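Local coordinates for DNA repair protein RAD2 (PDB 4Q0W) that cuts single-stranded DNA next to lesions as a magnesium-dependent structure-specific endonuclease, making an essential incision of nucleotide excision repair, at residues Gly1-Trp6 and Asp191-Leu197; His53-Phe58 and Glu153-Leu157. One frame throughout, in Å; residues are numbered along the deposited sequence.

Contact 1 (Gly1-Trp6 and Asp191-Leu197); sequences GVHSFW and DDSDVFL. With CA (calcium ion), chain E; nucleotides of chain C.
Ser193 turns its OG between its own backbone N and carbonyl carbon (chi1 55°), which places OG within bonding distance of Val2 N, while Trp6 CG, beside its backbone N (chi1 -73°), brings the indole alongside Ser193 CB. Val2 N donates to Ser193 OG over 2.8 Å at 156°, and a water links that hydroxyl, Val2 O and OP1 of nucleotide DA5 of chain C. The same OP1 accepts an almost straight bond from Ser193 N (3.0 Å) and a more bent one from Trp6 NE1 (3.0 Å), which also reaches Asp191 O weakly. As in other XPG/RAD2-family nucleases, the N terminus enters the active site: the Gly1 N amine lies 2.8 Å from Asp194 OD2, approaching from above the carboxylate plane, and 3.0 Å from Asp192 OD1 in a salt bridge. Asp194 OD2 also binds the calcium at 2.5 Å, and Glu173 completes the protein share of that site. Asp192 OD1 caps the following helical turn by accepting from Asp194 N. With Trp6 cut back to an alanine, the DA5 phosphate would probably lose one of its donors and Phe196 the indole along its edge, where Phe196 CE2 lies 3.5 Å from Trp6 CH2. Phe5 CE2 touches Phe196 CD2 obliquely at 3.5 Å, and Met233 of helix 230-240 packs on both rings.

Contact 2 (His53-Phe58 and Glu153-Leu157); sequences HITGFF and EVQEL
Glu153 OE2 takes a short hydrogen bond, 2.6 Å, from His53 NE2, the one polar link between helices 52-66 and 148-160 in these turns. The N-H points at the oxygen at 159°, and OE2 lies close to the plane of the imidazole and is met nearly in line with its own C-O bond. Ring and carboxylate are almost coplanar, 26° apart. The glutamate reaches this far because its chain runs extended beyond CG, whereas His53 holds its ring between the backbone N and the carbonyl carbon. The carboxylate would be expected to favour a protonated imidazole. Ile54 CG1 lies over one face of the His53 ring, offset toward the rim, and Ile54 CD1 approaches Glu153 CB at 3.8 Å, so that aliphatic carbon flanks the polar pair.

Toward the C-terminal ends of the two helices, the interface is apolar. Val154 sits squarely over the Phe57 ring: its CB is 3.8 Å from the ring centroid and almost on the normal, a CH-pi contact, and its CG1 comes within 3.5 Å of Phe57 CD1. The same methyl meets the edge of the His53 ring, with His53 CD2 3.7 Å from Val154 CG1. One turn on, Leu157 CD2 touches Phe57 CB at 4.1 Å and Phe58 CB at 4.2 Å.

The two helix segments run roughly parallel, crossing at -34° with axes 10.0 Å apart, and join the N-domain to the I-domain in the layer flanking the sheet of the Rossmann-like, PIN-type core. Phe73 and Phe75 of strand 70-75 continue the packing beyond Phe57, Phe75 also meeting Val154, joined by Ile34 and Phe37 of helix 33-40, while helix 336-347 brings Phe342 against Ile54 and Leu339 against Leu157.

Overall arrangement
Starting at the very N terminus, segment 1-6 is met by segment 191-197, far along the chain, so contact 1 closes the longer loop. The chain first forms strands 14-17 and 25-29 and helix 33-40, then enters helix 52-66, where contact 2 opens. After strand 70-75, helix 81-98 and an unmodelled stretch, helix 148-160 comes back against it through 153-157, so the second loop lies wholly within the first. Both contacts join N-domain to I-domain, but at different places: contact 1 at the metal and DNA site near the centre of the molecule, contact 2 in helical packing toward the periphery. Their centres are about 26 Å apart and they do not touch.

Contact 1 (Gly1-Trp6 and Asp191-Leu197)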
loop_
_atom_site.group_PDB
_atom_site.type_symbol
_atom_site.label_atom_id
_atom_site.label_comp_id
_atom_site.label_asym_id
_atom_site.label_seq_id
_atom_site.Cartn_x
_atom_site.Cartn_y
_atom_site.Cartn_z
ATOM N N GLY A 1 -13.620 -12.774 -10.942
ATOM C CA GLY A 1 -13.724 -11.334 -11.078
ATOM C C GLY A 1 -12.476 -10.691 -11.645
ATOM O O GLY A 1 -11.438 -11.339 -11.805
ATOM N N VAL A 2 -12.583 -9.406 -11.958
ATOM C CA VAL A 2 -11.432 -8.643 -12.391
ATOM C C VAL A 2 -10.863 -7.890 -11.188
ATOM O O VAL A 2 -11.588 -7.158 -10.494
ATOM C CB VAL A 2 -11.812 -7.657 -13.494
ATOM C CG1 VAL A 2 -10.635 -6.768 -13.842
ATOM C CG2 VAL A 2 -12.305 -8.411 -14.725
ATOM N N HIS A 3 -9.568 -8.054 -10.946
ATOM C CA HIS A 3 -8.948 -7.461 -9.760
ATOM C C HIS A 3 -9.096 -5.936 -9.718
ATOM O O HIS A 3 -8.778 -5.259 -10.701
ATOM C CB HIS A 3 -7.469 -7.835 -9.691
ATOM C CG HIS A 3 -6.856 -7.590 -8.348
ATOM N ND1 HIS A 3 -5.840 -6.679 -8.145
ATOM C CD2 HIS A 3 -7.133 -8.121 -7.134
ATOM C CE1 HIS A 3 -5.508 -6.670 -6.867
ATOM N NE2 HIS A 3 -6.279 -7.533 -6.230
ATOM N N SER A 4 -9.581 -5.411 -8.587
ATOM C CA SER A 4 -9.765 -3.966 -8.378
ATOM C C SER A 4 -10.899 -3.361 -9.197
ATOM O O SER A 4 -11.116 -2.141 -9.164
ATOM C CB SER A 4 -8.477 -3.164 -8.673
ATOM O OG SER A 4 -7.383 -3.630 -7.918
ATOM N N PHE A 5 -11.615 -4.181 -9.948
ATOM C CA PHE A 5 -12.631 -3.625 -10.821
ATOM C C PHE A 5 -13.755 -2.901 -10.073
ATOM O O PHE A 5 -14.277 -1.893 -10.555
ATOM C CB PHE A 5 -13.229 -4.674 -11.749
ATOM C CG PHE A 5 -14.147 -4.082 -12.762
ATOM C CD1 PHE A 5 -13.637 -3.309 -13.799
ATOM C CD2 PHE A 5 -15.519 -4.222 -12.644
ATOM C CE1 PHE A 5 -14.487 -2.720 -14.726
ATOM C CE2 PHE A 5 -16.374 -3.644 -13.570
ATOM C CZ PHE A 5 -15.855 -2.895 -14.612
ATOM N N TRP A 6 -14.136 -3.417 -8.907
ATOM C CA TRP A 6 -15.200 -2.782 -8.139
ATOM C C TRP A 6 -14.750 -1.416 -7.629
ATOM O O TRP A 6 -15.572 -0.526 -7.443
ATOM C CB TRP A 6 -15.676 -3.681 -6.996
ATOM C CG TRP A 6 -16.483 -4.855 -7.483
ATOM C CD1 TRP A 6 -16.146 -6.183 -7.399
ATOM C CD2 TRP A 6 -17.751 -4.808 -8.150
ATOM N NE1 TRP A 6 -17.128 -6.956 -7.966
ATOM C CE2 TRP A 6 -18.129 -6.139 -8.432
ATOM C CE3 TRP A 6 -18.611 -3.768 -8.535
ATOM C CZ2 TRP A 6 -19.329 -6.461 -9.074
ATOM C CZ3 TRP A 6 -19.797 -4.083 -9.171
ATOM C CH2 TRP A 6 -20.150 -5.422 -9.434
ATOM N N ASP A 191 -21.911 -10.916 -7.043
ATOM C CA ASP A 191 -20.906 -9.966 -6.608
ATOM C C ASP A 191 -19.650 -10.048 -7.477
ATOM O O ASP A 191 -18.667 -9.333 -7.239
ATOM C CB ASP A 191 -20.530 -10.203 -5.149
ATOM C CG ASP A 191 -21.709 -10.031 -4.205
ATOM O OD1 ASP A 191 -22.675 -9.323 -4.569
ATOM O OD2 ASP A 191 -21.659 -10.615 -3.097
ATOM N N ASP A 192 -19.681 -10.923 -8.477
ATOM C CA ASP A 192 -18.484 -11.198 -9.268
ATOM C C ASP A 192 -18.408 -10.280 -10.489
ATOM O O ASP A 192 -19.231 -10.380 -11.398
ATOM C CB ASP A 192 -18.452 -12.667 -9.701
ATOM C CG ASP A 192 -17.081 -13.084 -10.249
ATOM O OD1 ASP A 192 -16.556 -12.395 -11.144
ATOM O OD2 ASP A 192 -16.512 -14.086 -9.771
ATOM N N SER A 193 -17.405 -9.407 -10.513
ATOM C CA SER A 193 -17.262 -8.422 -11.592
ATOM C C SER A 193 -17.120 -9.003 -12.999
ATOM O O SER A 193 -17.310 -8.281 -13.976
ATOM C CB SER A 193 -16.095 -7.470 -11.311
ATOM O OG SER A 193 -14.884 -8.181 -11.076
ATOM N N ASP A 194 -16.802 -10.293 -13.120
ATOM C CA ASP A 194 -16.719 -10.915 -14.451
ATOM C C ASP A 194 -18.003 -10.782 -15.257
ATOM O O ASP A 194 -17.972 -10.806 -16.492
ATOM C CB ASP A 194 -16.387 -12.401 -14.331
ATOM C CG ASP A 194 -14.930 -12.636 -14.102
ATOM O OD1 ASP A 194 -14.119 -11.824 -14.596
ATOM O OD2 ASP A 194 -14.588 -13.619 -13.424
ATOM N N VAL A 195 -19.135 -10.666 -14.561
ATOM C CA VAL A 195 -20.437 -10.601 -15.234
ATOM C C VAL A 195 -20.526 -9.450 -16.257
ATOM O O VAL A 195 -21.177 -9.589 -17.298
ATOM C CB VAL A 195 -21.609 -10.519 -14.200
ATOM C CG1 VAL A 195 -21.531 -9.219 -13.393
ATOM C CG2 VAL A 195 -22.942 -10.636 -14.889
ATOM N N PHE A 196 -19.864 -8.324 -15.979
ATOM C CA PHE A 196 -19.866 -7.204 -16.931
ATOM C C PHE A 196 -19.130 -7.603 -18.216
ATOM O O PHE A 196 -19.595 -7.312 -19.319
ATOM C CB PHE A 196 -19.188 -5.961 -16.339
ATOM C CG PHE A 196 -19.972 -5.306 -15.215
ATOM C CD1 PHE A 196 -21.183 -4.678 -15.467
ATOM C CD2 PHE A 196 -19.484 -5.313 -13.919
ATOM C CE1 PHE A 196 -21.902 -4.085 -14.436
ATOM C CE2 PHE A 196 -20.188 -4.708 -12.881
ATOM C CZ PHE A 196 -21.396 -4.105 -13.138
ATOM N N LEU A 197 -17.981 -8.264 -18.059
ATOM C CA LEU A 197 -17.154 -8.670 -19.201
ATOM C C LEU A 197 -17.864 -9.703 -20.068
ATOM O O LEU A 197 -17.682 -9.722 -21.288
ATOM C CB LEU A 197 -15.772 -9.169 -18.739
ATOM C CG LEU A 197 -14.778 -8.045 -18.411
ATOM C CD1 LEU A 197 -15.229 -7.210 -17.208
ATOM C CD2 LEU A 197 -13.364 -8.577 -18.182
HETATM CA CA CA E . -15.678 -15.725 -12.673
ATOM P P DA C 5 -14.552 -10.077 -7.274
ATOM O OP1 DA C 5 -15.461 -9.409 -8.257
ATOM O OP2 DA C 5 -13.097 -10.205 -7.571
ATOM O "O5'" DA C 5 -14.657 -9.383 -5.827
ATOM C "C5'" DA C 5 -15.945 -9.314 -5.178
ATOM C "C4'" DA C 5 -15.863 -8.544 -3.875
ATOM O "O4'" DA C 5 -15.181 -9.348 -2.881
ATOM C "C3'" DA C 5 -15.118 -7.211 -3.937
ATOM O "O3'" DA C 5 -15.896 -6.253 -3.226
ATOM C "C2'" DA C 5 -13.772 -7.505 -3.258
ATOM C "C1'" DA C 5 -14.150 -8.602 -2.261
ATOM N N9 DA C 5 -13.117 -9.588 -1.931
ATOM C C8 DA C 5 -12.340 -10.312 -2.804
ATOM N N7 DA C 5 -11.519 -11.148 -2.203
ATOM C C5 DA C 5 -11.786 -10.972 -0.846
ATOM C C6 DA C 5 -11.244 -11.563 0.318
ATOM N N6 DA C 5 -10.286 -12.501 0.287
ATOM N N1 DA C 5 -11.734 -11.155 1.514
ATOM C C2 DA C 5 -12.697 -10.226 1.540
ATOM N N3 DA C 5 -13.278 -9.597 0.514
ATOM C C4 DA C 5 -12.771 -10.017 -0.662
ATOM P P DG C 4 -12.883 -16.822 -6.725
ATOM O OP1 DG C 4 -12.955 -17.110 -8.183
ATOM O OP2 DG C 4 -11.568 -16.820 -6.029
ATOM O "O5'" DG C 4 -13.582 -15.415 -6.431
ATOM C "C5'" DG C 4 -14.915 -15.180 -6.829
ATOM C "C4'" DG C 4 -15.303 -13.803 -6.321
ATOM O "O4'" DG C 4 -15.288 -13.779 -4.867
ATOM C "C3'" DG C 4 -14.375 -12.670 -6.765
ATOM O "O3'" DG C 4 -15.202 -11.539 -7.045
ATOM C "C2'" DG C 4 -13.441 -12.448 -5.567
ATOM C "C1'" DG C 4 -14.350 -12.809 -4.392
ATOM N N9 DG C 4 -13.681 -13.460 -3.268
ATOM C C8 DG C 4 -12.641 -14.366 -3.301
ATOM N N7 DG C 4 -12.283 -14.789 -2.116
ATOM C C5 DG C 4 -13.132 -14.132 -1.241
ATOM C C6 DG C 4 -13.212 -14.199 0.168
ATOM O O6 DG C 4 -12.519 -14.878 0.939
ATOM N N1 DG C 4 -14.215 -13.361 0.659
ATOM C C2 DG C 4 -15.044 -12.569 -0.126
ATOM N N2 DG C 4 -15.972 -11.820 0.510
ATOM N N3 DG C 4 -14.977 -12.507 -1.457
ATOM C C4 DG C 4 -14.004 -13.316 -1.939
HETATM O O HOH W 1 -13.782 -7.272 -8.930
HETATM O O HOH W 2 -14.363 -15.497 -10.597
HETATM O O HOH W 3 -16.040 -17.029 -10.724
#

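Contact 2 (His53-Phe58 and Glu153-Leu157)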
loop_
_atom_site.group_PDB
_atom_site.type_symbol
_atom_site.label_atom_id
_atom_site.label_comp_id
_atom_site.label_asym_id
_atom_site.label_seq_id
_atom_site.Cartn_x
_atom_site.Cartn_y
_atom_site.Cartn_z
ATOM N N HIS A 53 -24.457 -25.255 4.297
ATOM C CA HIS A 53 -24.898 -24.946 2.942
ATOM C C HIS A 53 -26.425 -24.938 2.847
ATOM O O HIS A 53 -27.000 -24.164 2.076
ATOM C CB HIS A 53 -24.316 -25.941 1.947
ATOM C CG HIS A 53 -24.765 -27.353 2.175
ATOM N ND1 HIS A 53 -24.499 -28.041 3.338
ATOM C CD2 HIS A 53 -25.456 -28.207 1.380
ATOM C CE1 HIS A 53 -25.013 -29.257 3.254
ATOM N NE2 HIS A 53 -25.602 -29.381 2.079
ATOM N N ILE A 54 -27.077 -25.802 3.624
ATOM C CA ILE A 54 -28.538 -25.835 3.650
ATOM C C ILE A 54 -29.072 -24.617 4.392
ATOM O O ILE A 54 -29.964 -23.928 3.903
ATOM C CB ILE A 54 -29.073 -27.118 4.321
ATOM C CG1 ILE A 54 -28.522 -28.355 3.613
ATOM C CG2 ILE A 54 -30.613 -27.132 4.330
ATOM C CD1 ILE A 54 -29.075 -28.559 2.233
ATOM N N THR A 55 -28.521 -24.360 5.575
ATOM C CA THR A 55 -28.913 -23.203 6.371
ATOM C C THR A 55 -28.712 -21.917 5.562
ATOM O O THR A 55 -29.591 -21.052 5.520
ATOM C CB THR A 55 -28.087 -23.120 7.672
ATOM O OG1 THR A 55 -28.306 -24.302 8.450
ATOM C CG2 THR A 55 -28.482 -21.908 8.497
ATOM N N GLY A 56 -27.555 -21.813 4.909
ATOM C CA GLY A 56 -27.205 -20.641 4.123
ATOM C C GLY A 56 -28.152 -20.420 2.963
ATOM O O GLY A 56 -28.704 -19.331 2.813
ATOM N N PHE A 57 -28.337 -21.447 2.135
ATOM C CA PHE A 57 -29.259 -21.343 1.011
ATOM C C PHE A 57 -30.673 -21.010 1.472
ATOM O O PHE A 57 -31.321 -20.139 0.879
ATOM C CB PHE A 57 -29.279 -22.625 0.185
ATOM C CG PHE A 57 -28.320 -22.618 -0.975
ATOM C CD1 PHE A 57 -26.965 -22.851 -0.774
ATOM C CD2 PHE A 57 -28.777 -22.397 -2.270
ATOM C CE1 PHE A 57 -26.081 -22.857 -1.838
ATOM C CE2 PHE A 57 -27.898 -22.401 -3.341
ATOM C CZ PHE A 57 -26.544 -22.630 -3.121
ATOM N N PHE A 58 -31.146 -21.684 2.525
ATOM C CA PHE A 58 -32.513 -21.460 3.007
ATOM C C PHE A 58 -32.759 -19.987 3.380
ATOM O O PHE A 58 -33.768 -19.395 2.990
ATOM C CB PHE A 58 -32.845 -22.385 4.194
ATOM C CG PHE A 58 -34.275 -22.268 4.683
ATOM C CD1 PHE A 58 -34.624 -21.330 5.649
ATOM C CD2 PHE A 58 -35.266 -23.113 4.188
ATOM C CE1 PHE A 58 -35.950 -21.225 6.103
ATOM C CE2 PHE A 58 -36.587 -23.012 4.635
ATOM C CZ PHE A 58 -36.922 -22.064 5.590
ATOM N N GLU A 153 -28.375 -31.507 -2.822
ATOM C CA GLU A 153 -29.181 -31.103 -1.673
ATOM C C GLU A 153 -29.776 -29.704 -1.822
ATOM O O GLU A 153 -30.976 -29.499 -1.594
ATOM C CB GLU A 153 -28.350 -31.180 -0.387
ATOM C CG GLU A 153 -28.267 -32.599 0.206
ATOM C CD GLU A 153 -27.114 -32.771 1.184
ATOM O OE1 GLU A 153 -26.978 -33.879 1.737
ATOM O OE2 GLU A 153 -26.338 -31.804 1.391
ATOM N N VAL A 154 -28.940 -28.736 -2.184
ATOM C CA VAL A 154 -29.433 -27.370 -2.323
ATOM C C VAL A 154 -30.392 -27.307 -3.506
ATOM O O VAL A 154 -31.371 -26.558 -3.482
ATOM C CB VAL A 154 -28.287 -26.317 -2.430
ATOM C CG1 VAL A 154 -27.436 -26.342 -1.183
ATOM C CG2 VAL A 154 -27.427 -26.559 -3.652
ATOM N N GLN A 155 -30.151 -28.125 -4.525
ATOM C CA GLN A 155 -31.060 -28.119 -5.661
ATOM C C GLN A 155 -32.404 -28.766 -5.308
ATOM O O GLN A 155 -33.443 -28.366 -5.827
ATOM C CB GLN A 155 -30.418 -28.764 -6.887
ATOM C CG GLN A 155 -29.299 -27.901 -7.479
ATOM C CD GLN A 155 -28.448 -28.650 -8.492
ATOM O OE1 GLN A 155 -28.608 -29.858 -8.687
ATOM N NE2 GLN A 155 -27.537 -27.934 -9.139
ATOM N N GLU A 156 -32.383 -29.756 -4.422
ATOM C CA GLU A 156 -33.630 -30.355 -3.942
ATOM C C GLU A 156 -34.410 -29.303 -3.151
ATOM O O GLU A 156 -35.616 -29.159 -3.311
ATOM C CB GLU A 156 -33.348 -31.586 -3.075
ATOM C CG GLU A 156 -34.598 -32.229 -2.452
ATOM C CD GLU A 156 -35.565 -32.763 -3.488
ATOM O OE1 GLU A 156 -35.118 -33.120 -4.599
ATOM O OE2 GLU A 156 -36.781 -32.820 -3.199
ATOM N N LEU A 157 -33.705 -28.563 -2.303
ATOM C CA LEU A 157 -34.318 -27.478 -1.554
ATOM C C LEU A 157 -34.979 -26.490 -2.506
ATOM O O LEU A 157 -36.164 -26.145 -2.340
ATOM C CB LEU A 157 -33.277 -26.782 -0.685
ATOM C CG LEU A 157 -33.753 -25.593 0.153
ATOM C CD1 LEU A 157 -34.873 -26.001 1.107
ATOM C CD2 LEU A 157 -32.599 -25.002 0.919
#